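Local coordinates for GTPase activator-like protein (Chaetomium thermophilum, PDB 5HIU) that probably takes part in GTPase activation as TSC2 of the tuberous sclerosis complex, this chain being its all-helical N-terminal part, at residues 123-128 against 133-138; 84-89 against 115-120. One frame throughout, in Å; residues are numbered along the deposited sequence.

Interaction 1: residues 123-128 against 133-138; sequences EQLTNH and AGFYYE
Phe135 reaches back from the loop after helix 115-126 and sets the end of its ring against Leu125 and Thr126, in the last turn of that helix. Leu125 CD2 lies 3.4 Å from Phe135 CZ and equally near CE1, meeting the ring obliquely, with CG of the leucine just behind. Thr126 offers its methyl group to the ring edge, CG2 3.7 Å from CE2 of Phe135 and near the ring plane. Chi1 of 60° sends the two branches of Thr126 apart: CG2 faces the aromatic ring while OG1 hydrogen-bonds Leu122 O in the helix and the backbone N of Gly129 just beyond it. A threonine thus serves an apolar and a polar neighbour at once. Beyond it the helix closes in a Schellman motif, with Asn127 at positive phi and His128 N bonded 2.7 Å from Glu123 O; the chain can then turn back toward the helix it has left. Gly134, also at positive phi, has backbone angles at which a CB would press on the carbonyl O of Ala133, which is why glycine fits there. Helix 96-107 flanks the contact: Phe103 stacks on Phe135, Arg99 bonds the carbonyls of Leu125 and Ala133, and Ser100 that of Gly134.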
# COMPACT_ATOMS: atom_id res chain seq x y z
N GLU A 123 -15.09 -3.98 -14.83
CA GLU A 123 -13.81 -4.33 -15.39
C GLU A 123 -13.90 -4.45 -16.90
O GLU A 123 -13.05 -3.91 -17.60
CB GLU A 123 -13.35 -5.64 -14.74
CG GLU A 123 -12.25 -6.39 -15.46
CD GLU A 123 -12.00 -7.74 -14.81
OE1 GLU A 123 -11.57 -7.73 -13.65
OE2 GLU A 123 -12.25 -8.80 -15.45
N GLN A 124 -14.94 -5.13 -17.40
CA GLN A 124 -15.12 -5.31 -18.84
C GLN A 124 -15.57 -4.05 -19.52
O GLN A 124 -15.18 -3.80 -20.63
CB GLN A 124 -16.13 -6.40 -19.14
CG GLN A 124 -15.66 -7.78 -18.71
CD GLN A 124 -14.33 -8.19 -19.35
OE1 GLN A 124 -14.17 -8.16 -20.58
NE2 GLN A 124 -13.37 -8.58 -18.51
N LEU A 125 -16.41 -3.26 -18.85
CA LEU A 125 -16.86 -1.99 -19.41
C LEU A 125 -15.66 -1.09 -19.66
O LEU A 125 -15.55 -0.45 -20.71
CB LEU A 125 -17.85 -1.29 -18.47
CG LEU A 125 -18.47 0.01 -18.98
CD1 LEU A 125 -19.30 -0.28 -20.22
CD2 LEU A 125 -19.32 0.74 -17.94
N THR A 126 -14.76 -1.06 -18.69
CA THR A 126 -13.61 -0.17 -18.75
C THR A 126 -12.42 -0.78 -19.49
O THR A 126 -11.45 -0.07 -19.77
CB THR A 126 -13.14 0.21 -17.33
OG1 THR A 126 -12.77 -0.98 -16.62
CG2 THR A 126 -14.24 0.92 -16.57
N ASN A 127 -12.48 -2.08 -19.79
CA ASN A 127 -11.37 -2.80 -20.41
C ASN A 127 -10.19 -2.84 -19.44
O ASN A 127 -9.08 -2.48 -19.78
CB ASN A 127 -10.96 -2.12 -21.72
CG ASN A 127 -9.82 -2.82 -22.41
OD1 ASN A 127 -9.67 -4.03 -22.33
ND2 ASN A 127 -9.02 -2.06 -23.11
N HIS A 128 -10.46 -3.27 -18.22
CA HIS A 128 -9.46 -3.33 -17.15
C HIS A 128 -8.91 -1.96 -16.81
O HIS A 128 -7.74 -1.80 -16.58
CB HIS A 128 -8.36 -4.33 -17.50
CG HIS A 128 -8.89 -5.70 -17.78
ND1 HIS A 128 -9.25 -6.56 -16.77
CD2 HIS A 128 -9.21 -6.31 -18.94
CE1 HIS A 128 -9.74 -7.67 -17.30
NE2 HIS A 128 -9.72 -7.55 -18.62
N ALA A 133 -14.72 6.51 -20.25
CA ALA A 133 -15.53 7.49 -20.93
C ALA A 133 -17.02 7.19 -20.68
O ALA A 133 -17.48 6.02 -20.79
CB ALA A 133 -15.24 7.49 -22.41
N GLY A 134 -17.74 8.25 -20.31
CA GLY A 134 -19.14 8.16 -19.92
C GLY A 134 -19.36 8.28 -18.42
O GLY A 134 -20.48 8.58 -17.97
N PHE A 135 -18.31 8.00 -17.67
CA PHE A 135 -18.34 8.06 -16.21
C PHE A 135 -16.96 8.47 -15.69
O PHE A 135 -16.58 8.15 -14.57
CB PHE A 135 -18.84 6.73 -15.63
CG PHE A 135 -18.25 5.51 -16.29
CD1 PHE A 135 -18.72 5.07 -17.52
CD2 PHE A 135 -17.23 4.80 -15.70
CE1 PHE A 135 -18.17 3.96 -18.15
CE2 PHE A 135 -16.67 3.69 -16.32
CZ PHE A 135 -17.14 3.26 -17.55
N TYR A 136 -16.21 9.21 -16.51
CA TYR A 136 -14.99 9.91 -16.10
C TYR A 136 -15.00 10.32 -14.63
O TYR A 136 -14.10 9.97 -13.86
CB TYR A 136 -14.83 11.18 -16.94
CG TYR A 136 -14.52 10.93 -18.39
CD1 TYR A 136 -13.28 10.48 -18.78
CD2 TYR A 136 -15.47 11.18 -19.38
CE1 TYR A 136 -12.97 10.27 -20.11
CE2 TYR A 136 -15.17 10.97 -20.71
CZ TYR A 136 -13.92 10.52 -21.06
OH TYR A 136 -13.61 10.30 -22.37
N TYR A 137 -16.04 11.04 -14.25
CA TYR A 137 -16.07 11.68 -12.95
C TYR A 137 -16.76 10.87 -11.89
O TYR A 137 -16.71 11.25 -10.72
CB TYR A 137 -16.67 13.09 -13.10
CG TYR A 137 -15.61 14.00 -13.67
CD1 TYR A 137 -14.53 14.38 -12.88
CD2 TYR A 137 -15.63 14.41 -15.00
CE1 TYR A 137 -13.51 15.16 -13.38
CE2 TYR A 137 -14.62 15.20 -15.51
CZ TYR A 137 -13.55 15.57 -14.68
OH TYR A 137 -12.51 16.37 -15.13
N GLU A 138 -17.37 9.75 -12.27
CA GLU A 138 -18.04 8.86 -11.31
C GLU A 138 -17.20 7.66 -10.85
O GLU A 138 -17.49 7.05 -9.83
CB GLU A 138 -19.36 8.33 -11.90
CG GLU A 138 -20.43 9.38 -12.13
CD GLU A 138 -20.57 9.78 -13.59
OE1 GLU A 138 -19.56 10.26 -14.16
OE2 GLU A 138 -21.69 9.64 -14.16

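Interaction 2: residues 84-89 against 115-120; sequences LLIECV and FCYQLV
The ring of Tyr117 receives Ile86 at its edge: the terminal methyl CD1 of Ile86 lies near the ring plane, 3.6 Å from Tyr117 CD1. The ring also meets that of Trp82, one turn earlier on the isoleucine's own helix, with the two planes about 5° apart. The phenol end reaches the same helix through a weak hydrogen bond between Tyr117 OH and Glu83 OE2. Tyrosine suits this partly exposed place because its hydrocarbon ring packs against the neighbouring helix while its hydroxyl finds a polar partner.

Ile86 bridges the gap between the helices with both of its branches. Its longer arm, extended by a chi2 of 157°, carries CD1 to the tyrosine and to within 3.9 Å of Tyr117 O. The shorter branch, CG2, lies anti to the backbone N and meets Val120 CG1 at 4.2 Å, a looser contact one turn further along helix 115-126. Isoleucine, branched at CB, can therefore touch two residues three apart on the facing helix. The closest CA atoms, those of Ile86 and Val120, are 7.2 Å apart, and no hydrogen bond joins the two segments; their contact is apolar packing.

Further helices of the alpha-solenoid pack next to each of these two. Leu84 and Leu85 pack on helix 59-65, and Glu87 lies against helix 36-52 while forming a salt bridge with Lys90; from helix 115-126, Leu119 and Val120 touch Gln186 of helix 179-198, and Phe115 meets Trp146 of helix 139-163 edge-to-face.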
# COMPACT_ATOMS: atom_id res chain seq x y z
N LEU A 84 -25.52 -11.67 -19.32
CA LEU A 84 -25.87 -11.15 -20.61
C LEU A 84 -25.35 -9.73 -20.71
O LEU A 84 -24.88 -9.32 -21.78
CB LEU A 84 -27.38 -11.19 -20.80
CG LEU A 84 -27.98 -10.35 -21.93
CD1 LEU A 84 -27.61 -10.94 -23.28
CD2 LEU A 84 -29.49 -10.28 -21.76
N LEU A 85 -25.44 -8.98 -19.61
CA LEU A 85 -25.00 -7.58 -19.58
C LEU A 85 -23.47 -7.50 -19.70
O LEU A 85 -22.92 -6.63 -20.38
CB LEU A 85 -25.49 -6.87 -18.31
CG LEU A 85 -27.00 -6.65 -18.14
CD1 LEU A 85 -27.28 -5.89 -16.84
CD2 LEU A 85 -27.63 -5.89 -19.30
N ILE A 86 -22.81 -8.42 -19.04
CA ILE A 86 -21.37 -8.53 -19.08
C ILE A 86 -20.88 -8.73 -20.50
O ILE A 86 -19.91 -8.09 -20.93
CB ILE A 86 -20.91 -9.69 -18.17
CG1 ILE A 86 -20.87 -9.19 -16.74
CG2 ILE A 86 -19.55 -10.22 -18.57
CD1 ILE A 86 -20.98 -10.28 -15.73
N GLU A 87 -21.55 -9.60 -21.24
CA GLU A 87 -21.19 -9.80 -22.64
C GLU A 87 -21.49 -8.56 -23.45
O GLU A 87 -20.74 -8.25 -24.36
CB GLU A 87 -21.87 -11.03 -23.25
CG GLU A 87 -21.33 -12.35 -22.74
CD GLU A 87 -19.82 -12.45 -22.85
OE1 GLU A 87 -19.32 -12.59 -23.98
OE2 GLU A 87 -19.12 -12.37 -21.80
N CYS A 88 -22.56 -7.85 -23.12
CA CYS A 88 -22.94 -6.64 -23.85
C CYS A 88 -21.93 -5.50 -23.71
O CYS A 88 -21.58 -4.85 -24.69
CB CYS A 88 -24.34 -6.17 -23.45
SG CYS A 88 -25.65 -7.29 -24.00
N VAL A 89 -21.46 -5.23 -22.50
CA VAL A 89 -20.55 -4.11 -22.31
C VAL A 89 -19.27 -4.26 -23.12
O VAL A 89 -18.66 -3.27 -23.45
CB VAL A 89 -20.21 -3.84 -20.84
CG1 VAL A 89 -21.44 -3.38 -20.10
CG2 VAL A 89 -19.61 -5.07 -20.17
N PHE A 115 -22.05 -8.93 -6.25
CA PHE A 115 -20.91 -8.05 -6.40
C PHE A 115 -19.87 -8.56 -7.42
O PHE A 115 -19.26 -7.78 -8.14
CB PHE A 115 -20.27 -7.80 -5.03
CG PHE A 115 -19.17 -6.77 -5.04
CD1 PHE A 115 -19.46 -5.43 -5.22
CD2 PHE A 115 -17.85 -7.15 -4.85
CE1 PHE A 115 -18.46 -4.49 -5.21
CE2 PHE A 115 -16.85 -6.21 -4.84
CZ PHE A 115 -17.15 -4.87 -5.03
N CYS A 116 -19.67 -9.87 -7.49
CA CYS A 116 -18.67 -10.42 -8.40
C CYS A 116 -19.03 -10.00 -9.83
O CYS A 116 -18.19 -9.50 -10.57
CB CYS A 116 -18.55 -11.94 -8.25
SG CYS A 116 -20.07 -12.88 -8.57
N TYR A 117 -20.31 -10.11 -10.17
CA TYR A 117 -20.79 -9.70 -11.48
C TYR A 117 -20.59 -8.20 -11.76
O TYR A 117 -20.18 -7.81 -12.87
CB TYR A 117 -22.26 -10.06 -11.60
CG TYR A 117 -22.52 -11.55 -11.77
CD1 TYR A 117 -22.11 -12.21 -12.92
CD2 TYR A 117 -23.20 -12.28 -10.80
CE1 TYR A 117 -22.34 -13.56 -13.09
CE2 TYR A 117 -23.45 -13.64 -10.98
CZ TYR A 117 -23.02 -14.27 -12.13
OH TYR A 117 -23.25 -15.61 -12.33
N GLN A 118 -20.87 -7.35 -10.77
CA GLN A 118 -20.67 -5.91 -10.93
C GLN A 118 -19.22 -5.56 -11.24
O GLN A 118 -18.94 -4.82 -12.17
CB GLN A 118 -21.03 -5.17 -9.66
CG GLN A 118 -22.42 -5.41 -9.16
CD GLN A 118 -22.82 -4.31 -8.24
OE1 GLN A 118 -22.66 -4.43 -7.04
NE2 GLN A 118 -23.29 -3.22 -8.80
N LEU A 119 -18.33 -6.08 -10.38
CA LEU A 119 -16.88 -6.05 -10.53
C LEU A 119 -16.48 -6.39 -11.94
O LEU A 119 -15.81 -5.60 -12.60
CB LEU A 119 -16.29 -7.18 -9.67
CG LEU A 119 -15.15 -7.09 -8.67
CD1 LEU A 119 -13.86 -6.57 -9.27
CD2 LEU A 119 -15.51 -6.25 -7.47
N VAL A 120 -16.90 -7.57 -12.40
CA VAL A 120 -16.52 -8.03 -13.73
C VAL A 120 -17.13 -7.11 -14.80
O VAL A 120 -16.46 -6.72 -15.77
CB VAL A 120 -16.94 -9.50 -13.96
CG1 VAL A 120 -16.81 -9.89 -15.41
CG2 VAL A 120 -16.14 -10.45 -13.08

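In the fold
Both interactions draw on helix 115-126, with their centres about 13 Å apart. Interaction 2 joins its earlier turns to helix 75-89 across 25 intervening residues, whereas interaction 1 is local, folding the following loop back on the helix end. The shorter connection is the more deeply buried: all three touching residues of interaction 1 are buried, but only Ile86 is so in interaction 2. Both are apolar, with no hydrogen bond across the segments; in interaction 1 two residues meet the ring, in interaction 2 only Ile86 does, and it also meets Val120. Val89 and Leu125 connect them, Val89 CB lying 3.7 Å from Leu125 CD1, within one alpha-solenoid.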